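N-terminal acetyltransferase B complex subunit MDM20 (Candida albicans, PDB 5K04) probably serves as the non-catalytic auxiliary subunit of the NatB complex, which acetylates the N-termini of proteins. Local coordinates at residues N611-Y614 / K615-N619; T626-P630 / Q631-S635. One frame throughout, in Å; residues are numbered along the deposited sequence.

Overall arrangement
Two consecutive helices of an all-helical chain hold these contacts. Contact 1 lies within helix 608-625, about 28 Å from the centre of the chain; contact 2 follows in series, taking in the loop after that helix and the first turn of helix 630-643, about 41 Å from the centre. Their own centres are 16 Å apart and their nearest atoms about 5 Å, so they do not touch directly. The two helices nevertheless pack together, Leu-612 and Leu-616 of contact 1 resting on helix 630-643. Contact 1 is partly buried and largely apolar, contact 2 a polar surface cap. The other protein chain of the assembly, presumably the catalytic subunit, touches neither.

Contact 1: residues N611-Y614 / K615-N619; sequences NLLY and KLYFN
Leu-612 and Leu-616, one helical turn apart, pack so that a branch of Leu-612 meets the branch point of Leu-616: CD1 of Leu-612 lies 4.0 Å from CG of Leu-616. On the next pair, CG of Leu-613 sits 3.9 Å from CE2 of Tyr-617, the two side chains running alongside and pointing the same way. Leu-613 has its CG turned away from its own backbone N (chi1 -177°), which carries the branch forward to the ring. Leucine suits both places, since its branched, apolar end offers CH groups to another leucine or to a ring.

The planes of Tyr-614 and Tyr-617 differ by 24°, but the rings are slid apart and barely overlap, meeting through CD1 of Tyr-614 and CD2 of Tyr-617. Tyrosine suits both sites, its long flat ring reaching across to neighbouring helices.

Backbone bonds of the alpha-helical i to i+4 pattern join the two segments, the straightest from Leu-616 N to Leu-612 O at 2.8 Å.

Tyr-614 packs against helices 571-584 and 591-601 (Phe-597), Leu-613 and Tyr-617 against helix 661-682, where Phe-672 meets Tyr-617 edge-to-face, and Leu-612 against Tyr-639 of helix 630-643, whose ring also receives Lys-615 in a cation-pi contact.

Contact 2: residues T626-P630 / Q631-S635; sequences TKLNP and QETQS
Asn-629 O is gripped by two donors of one residue, Thr-633. The amide Thr-633 N reaches Asn-629 O over 3.2 Å, nearly in line with the carbonyl bond, while the hydroxyl Thr-633 OG1 gives its proton to Asn-629 O over 3.0 Å from above the carbonyl plane. Threonine suits this place because its OG1, turned beside its own backbone N, points back toward the start of the helix; its CB also rests against Pro-630 O.

The side chain of Asn-629 also accepts. Its OD1 takes a nearly straight bond from Glu-632 N at 2.8 Å, and a second, weak bond from Gln-631 N. A short side chain with a carbonyl oxygen is apt here, as the first amides of a helix have no preceding turn to bond to. The chi1 of 70° puts CG between the backbone N and the carbonyl carbon, from where OD1 reaches the amides of Gln-631 and Glu-632.

Glu-632 returns the favour: its OE1 accepts from Asn-629 N at 3.0 Å, on the anti side of the carboxylate. Together these reciprocal bonds make a capping box, with Asn-629 as N-cap of helix 630-643. The side-chain amide of Asn-629 and the Glu-632 carboxylate lie stacked, their planes 18° apart. A carboxylate is well placed at this end, where the helix dipole would probably favour its negative charge.

Pro-630 fits the first turn, where its missing N-H costs no helix bond, and its carbonyl O accepts from Gln-634 N. Leu-628, just ahead of the cap, lays its CB 3.4 Å from Thr-633 OG1, and its CD2 comes near Glu-632 OE1, setting an apolar branch beside the polar cap.

Contact 1: residues N611-Y614 / K615-N619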
ATOM      1  N   ASN A 611      24.530 -11.142 -12.658  1.00 45.13           N
ATOM      2  CA  ASN A 611      25.833 -10.547 -12.349  1.00 47.70           C
ATOM      3  C   ASN A 611      26.588 -10.181 -13.628  1.00 45.27           C
ATOM      4  O   ASN A 611      27.223  -9.125 -13.698  1.00 27.73           O
ATOM      5  CB  ASN A 611      26.660 -11.491 -11.466  1.00 39.04           C
ATOM      6  CG  ASN A 611      26.421 -11.250  -9.957  1.00 47.83           C
ATOM      7  OD1 ASN A 611      26.158 -10.119  -9.523  1.00 34.49           O
ATOM      8  ND2 ASN A 611      26.503 -12.310  -9.168  1.00 49.66           N
ATOM      9  N   LEU A 612      26.507 -11.031 -14.662  1.00 42.66           N
ATOM     10  CA  LEU A 612      27.142 -10.710 -15.935  1.00 40.64           C
ATOM     11  C   LEU A 612      26.436  -9.549 -16.634  1.00 40.22           C
ATOM     12  O   LEU A 612      27.088  -8.636 -17.150  1.00 28.34           O
ATOM     13  CB  LEU A 612      27.151 -11.947 -16.827  1.00 44.35           C
ATOM     14  CG  LEU A 612      27.559 -11.788 -18.295  1.00 47.18           C
ATOM     15  CD1 LEU A 612      29.040 -11.491 -18.403  1.00 44.71           C
ATOM     16  CD2 LEU A 612      27.207 -13.060 -19.069  1.00 44.42           C
ATOM     17  N   LEU A 613      25.102  -9.570 -16.648  1.00 44.01           N
ATOM     18  CA  LEU A 613      24.324  -8.519 -17.297  1.00 42.52           C
ATOM     19  C   LEU A 613      24.733  -7.133 -16.808  1.00 42.16           C
ATOM     20  O   LEU A 613      24.946  -6.212 -17.609  1.00 28.82           O
ATOM     21  CB  LEU A 613      22.827  -8.754 -17.041  1.00 38.78           C
ATOM     22  CG  LEU A 613      21.854  -7.765 -17.726  1.00 45.53           C
ATOM     23  CD1 LEU A 613      21.933  -7.867 -19.253  1.00 36.76           C
ATOM     24  CD2 LEU A 613      20.406  -7.937 -17.243  1.00 39.26           C
ATOM     25  N   TYR A 614      24.833  -6.963 -15.485  1.00 37.39           N
ATOM     26  CA  TYR A 614      25.056  -5.632 -14.940  1.00 38.92           C
ATOM     27  C   TYR A 614      26.517  -5.229 -15.008  1.00 39.68           C
ATOM     28  O   TYR A 614      26.817  -4.034 -15.057  1.00 27.91           O
ATOM     29  CB  TYR A 614      24.489  -5.552 -13.519  1.00 38.77           C
ATOM     30  CG  TYR A 614      22.980  -5.583 -13.592  1.00 41.30           C
ATOM     31  CD1 TYR A 614      22.278  -4.538 -14.208  1.00 34.42           C
ATOM     32  CD2 TYR A 614      22.253  -6.674 -13.115  1.00 37.64           C
ATOM     33  CE1 TYR A 614      20.889  -4.575 -14.336  1.00 37.46           C
ATOM     34  CE2 TYR A 614      20.859  -6.714 -13.234  1.00 38.62           C
ATOM     35  CZ  TYR A 614      20.181  -5.663 -13.842  1.00 40.17           C
ATOM     36  OH  TYR A 614      18.805  -5.715 -13.949  1.00 25.25           O
ATOM     37  N   LYS A 615      27.425  -6.208 -15.039  1.00 47.01           N
ATOM     38  CA  LYS A 615      28.800  -5.914 -15.411  1.00 46.55           C
ATOM     39  C   LYS A 615      28.883  -5.462 -16.872  1.00 43.67           C
ATOM     40  O   LYS A 615      29.538  -4.460 -17.183  1.00 31.83           O
ATOM     41  CB  LYS A 615      29.675  -7.140 -15.152  1.00 43.92           C
ATOM     42  CG  LYS A 615      31.155  -6.918 -15.444  1.00 53.71           C
ATOM     43  CD  LYS A 615      31.998  -8.096 -14.933  1.00 58.15           C
ATOM     44  CE  LYS A 615      33.460  -7.992 -15.358  1.00 57.00           C
ATOM     45  NZ  LYS A 615      34.189  -6.862 -14.732  1.00 68.18           N
ATOM     46  N   LEU A 616      28.208  -6.180 -17.778  1.00 40.56           N
ATOM     47  CA  LEU A 616      28.109  -5.729 -19.164  1.00 41.88           C
ATOM     48  C   LEU A 616      27.572  -4.304 -19.230  1.00 38.98           C
ATOM     49  O   LEU A 616      28.169  -3.439 -19.877  1.00 30.06           O
ATOM     50  CB  LEU A 616      27.221  -6.681 -19.972  1.00 45.02           C
ATOM     51  CG  LEU A 616      27.749  -8.114 -20.215  1.00 46.10           C
ATOM     52  CD1 LEU A 616      26.811  -8.920 -21.111  1.00 42.58           C
ATOM     53  CD2 LEU A 616      29.166  -8.117 -20.782  1.00 41.74           C
ATOM     54  N   TYR A 617      26.465  -4.032 -18.524  1.00 40.25           N
ATOM     55  CA  TYR A 617      25.915  -2.679 -18.499  1.00 40.92           C
ATOM     56  C   TYR A 617      26.956  -1.674 -18.015  1.00 41.92           C
ATOM     57  O   TYR A 617      27.204  -0.655 -18.668  1.00 31.02           O
ATOM     58  CB  TYR A 617      24.672  -2.616 -17.620  1.00 43.00           C
ATOM     59  CG  TYR A 617      23.343  -2.800 -18.345  1.00 41.74           C
ATOM     60  CD1 TYR A 617      22.936  -1.927 -19.355  1.00 42.07           C
ATOM     61  CD2 TYR A 617      22.469  -3.816 -17.974  1.00 42.10           C
ATOM     62  CE1 TYR A 617      21.696  -2.078 -19.991  1.00 39.01           C
ATOM     63  CE2 TYR A 617      21.235  -3.976 -18.597  1.00 41.85           C
ATOM     64  CZ  TYR A 617      20.854  -3.114 -19.609  1.00 39.94           C
ATOM     65  OH  TYR A 617      19.640  -3.305 -20.228  1.00 26.46           O
ATOM     66  N   PHE A 618      27.609  -1.974 -16.895  1.00 45.37           N
ATOM     67  CA  PHE A 618      28.563  -1.032 -16.320  1.00 43.69           C
ATOM     68  C   PHE A 618      29.672  -0.696 -17.312  1.00 45.50           C
ATOM     69  O   PHE A 618      30.010   0.477 -17.510  1.00 37.97           O
ATOM     70  CB  PHE A 618      29.143  -1.603 -15.017  1.00 41.91           C
ATOM     71  CG  PHE A 618      30.209  -0.731 -14.393  1.00 39.62           C
ATOM     72  CD1 PHE A 618      29.865   0.360 -13.602  1.00 35.89           C
ATOM     73  CD2 PHE A 618      31.553  -0.986 -14.619  1.00 42.69           C
ATOM     74  CE1 PHE A 618      30.839   1.173 -13.027  1.00 37.79           C
ATOM     75  CE2 PHE A 618      32.537  -0.183 -14.055  1.00 49.92           C
ATOM     76  CZ  PHE A 618      32.174   0.906 -13.250  1.00 46.32           C
ATOM     77  N   ASN A 619      30.250  -1.719 -17.948  1.00 50.79           N
ATOM     78  CA  ASN A 619      31.301  -1.482 -18.930  1.00 48.93           C
ATOM     79  C   ASN A 619      30.780  -0.677 -20.109  1.00 46.70           C
ATOM     80  O   ASN A 619      31.503   0.161 -20.671  1.00 33.10           O
ATOM     81  CB  ASN A 619      31.878  -2.819 -19.407  1.00 47.30           C
ATOM     82  CG  ASN A 619      32.700  -3.511 -18.330  1.00 39.44           C
ATOM     83  OD1 ASN A 619      32.458  -3.330 -17.139  1.00 31.98           O
ATOM     84  ND2 ASN A 619      33.702  -4.270 -18.750  1.00 48.74           N
TER

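Contact 2: residues T626-P630 / Q631-S635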
ATOM      1  N   THR A 626      31.505   8.268 -20.079  1.00 53.97           N
ATOM      2  CA  THR A 626      32.574   8.879 -19.308  1.00 52.39           C
ATOM      3  C   THR A 626      33.795   9.066 -20.190  1.00 52.86           C
ATOM      4  O   THR A 626      33.928   8.460 -21.253  1.00 44.11           O
ATOM      5  CB  THR A 626      32.969   8.058 -18.065  1.00 48.74           C
ATOM      6  OG1 THR A 626      33.611   6.837 -18.459  1.00 36.38           O
ATOM      7  CG2 THR A 626      31.741   7.745 -17.239  1.00 52.05           C
ATOM      8  N   LYS A 627      34.686   9.922 -19.714  1.00 63.20           N
ATOM      9  CA  LYS A 627      35.949  10.196 -20.375  1.00 60.02           C
ATOM     10  C   LYS A 627      36.990   9.254 -19.787  1.00 53.76           C
ATOM     11  O   LYS A 627      37.272   9.303 -18.586  1.00 45.05           O
ATOM     12  CB  LYS A 627      36.328  11.660 -20.173  1.00 67.85           C
ATOM     13  CG  LYS A 627      37.272  12.235 -21.205  1.00 79.09           C
ATOM     14  CD  LYS A 627      37.274  13.757 -21.111  1.00 93.41           C
ATOM     15  CE  LYS A 627      38.439  14.380 -21.867  1.00100.69           C
ATOM     16  NZ  LYS A 627      39.737  14.173 -21.161  1.00103.83           N
ATOM     17  N   LEU A 628      37.528   8.371 -20.623  1.00 63.05           N
ATOM     18  CA  LEU A 628      38.520   7.392 -20.206  1.00 59.03           C
ATOM     19  C   LEU A 628      39.762   7.532 -21.069  1.00 55.29           C
ATOM     20  O   LEU A 628      39.685   7.934 -22.235  1.00 49.93           O
ATOM     21  CB  LEU A 628      37.988   5.953 -20.316  1.00 51.70           C
ATOM     22  CG  LEU A 628      36.722   5.599 -19.530  1.00 56.75           C
ATOM     23  CD1 LEU A 628      36.124   4.275 -20.041  1.00 49.98           C
ATOM     24  CD2 LEU A 628      37.008   5.535 -18.028  1.00 52.60           C
ATOM     25  N   ASN A 629      40.914   7.201 -20.491  1.00 56.91           N
ATOM     26  CA  ASN A 629      42.085   7.058 -21.317  1.00 58.14           C
ATOM     27  C   ASN A 629      41.877   5.833 -22.198  1.00 58.58           C
ATOM     28  O   ASN A 629      40.982   5.021 -21.943  1.00 42.67           O
ATOM     29  CB  ASN A 629      43.356   6.958 -20.468  1.00 62.07           C
ATOM     30  CG  ASN A 629      43.465   5.654 -19.694  1.00 63.27           C
ATOM     31  OD1 ASN A 629      43.302   4.555 -20.232  1.00 50.76           O
ATOM     32  ND2 ASN A 629      43.779   5.778 -18.411  1.00 75.03           N
ATOM     33  N   PRO A 630      42.672   5.688 -23.259  1.00 57.62           N
ATOM     34  CA  PRO A 630      42.407   4.592 -24.203  1.00 58.96           C
ATOM     35  C   PRO A 630      42.572   3.201 -23.593  1.00 55.71           C
ATOM     36  O   PRO A 630      41.917   2.257 -24.053  1.00 45.01           O
ATOM     37  CB  PRO A 630      43.426   4.855 -25.324  1.00 63.57           C
ATOM     38  CG  PRO A 630      43.793   6.283 -25.207  1.00 62.62           C
ATOM     39  CD  PRO A 630      43.730   6.589 -23.746  1.00 59.80           C
ATOM     40  N   GLN A 631      43.408   3.047 -22.557  1.00 66.77           N
ATOM     41  CA  GLN A 631      43.632   1.723 -21.974  1.00 67.28           C
ATOM     42  C   GLN A 631      42.456   1.269 -21.115  1.00 52.33           C
ATOM     43  O   GLN A 631      42.084   0.093 -21.142  1.00 50.59           O
ATOM     44  CB  GLN A 631      44.920   1.714 -21.149  1.00 71.39           C
ATOM     45  CG  GLN A 631      46.179   1.896 -21.978  1.00 71.54           C
ATOM     46  CD  GLN A 631      46.372   3.329 -22.431  1.00 79.85           C
ATOM     47  OE1 GLN A 631      45.706   4.248 -21.943  1.00 78.26           O
ATOM     48  NE2 GLN A 631      47.283   3.526 -23.375  1.00 90.19           N
ATOM     49  N   GLU A 632      41.868   2.183 -20.339  1.00 55.55           N
ATOM     50  CA  GLU A 632      40.670   1.843 -19.583  1.00 59.54           C
ATOM     51  C   GLU A 632      39.532   1.474 -20.525  1.00 55.09           C
ATOM     52  O   GLU A 632      38.827   0.482 -20.303  1.00 45.05           O
ATOM     53  CB  GLU A 632      40.277   3.013 -18.676  1.00 67.63           C
ATOM     54  CG  GLU A 632      41.387   3.457 -17.723  1.00 76.55           C
ATOM     55  CD  GLU A 632      41.120   4.816 -17.089  1.00 79.16           C
ATOM     56  OE1 GLU A 632      40.726   5.754 -17.819  1.00 78.12           O
ATOM     57  OE2 GLU A 632      41.304   4.944 -15.860  1.00 77.68           O
ATOM     58  N   THR A 633      39.358   2.259 -21.599  1.00 58.74           N
ATOM     59  CA  THR A 633      38.364   1.964 -22.632  1.00 53.65           C
ATOM     60  C   THR A 633      38.526   0.541 -23.168  1.00 54.90           C
ATOM     61  O   THR A 633      37.554  -0.220 -23.285  1.00 38.32           O
ATOM     62  CB  THR A 633      38.499   2.982 -23.778  1.00 48.71           C
ATOM     63  OG1 THR A 633      38.423   4.320 -23.267  1.00 40.62           O
ATOM     64  CG2 THR A 633      37.416   2.778 -24.830  1.00 44.68           C
ATOM     65  N   GLN A 634      39.767   0.168 -23.491  1.00 58.85           N
ATOM     66  CA  GLN A 634      40.024  -1.116 -24.131  1.00 52.18           C
ATOM     67  C   GLN A 634      39.786  -2.274 -23.171  1.00 54.34           C
ATOM     68  O   GLN A 634      39.268  -3.320 -23.579  1.00 48.71           O
ATOM     69  CB  GLN A 634      41.447  -1.131 -24.691  1.00 52.78           C
ATOM     70  CG  GLN A 634      41.571  -0.320 -25.956  1.00 51.50           C
ATOM     71  CD  GLN A 634      40.661  -0.873 -27.055  1.00 59.21           C
ATOM     72  OE1 GLN A 634      40.661  -2.072 -27.327  1.00 54.36           O
ATOM     73  NE2 GLN A 634      39.873  -0.001 -27.671  1.00 69.43           N
ATOM     74  N   SER A 635      40.134  -2.109 -21.889  1.00 57.78           N
ATOM     75  CA  SER A 635      39.890  -3.192 -20.936  1.00 58.13           C
ATOM     76  C   SER A 635      38.396  -3.442 -20.769  1.00 48.97           C
ATOM     77  O   SER A 635      37.923  -4.569 -20.940  1.00 43.16           O
ATOM     78  CB  SER A 635      40.546  -2.896 -19.586  1.00 51.60           C
ATOM     79  OG  SER A 635      40.079  -1.673 -19.057  1.00 62.04           O
TER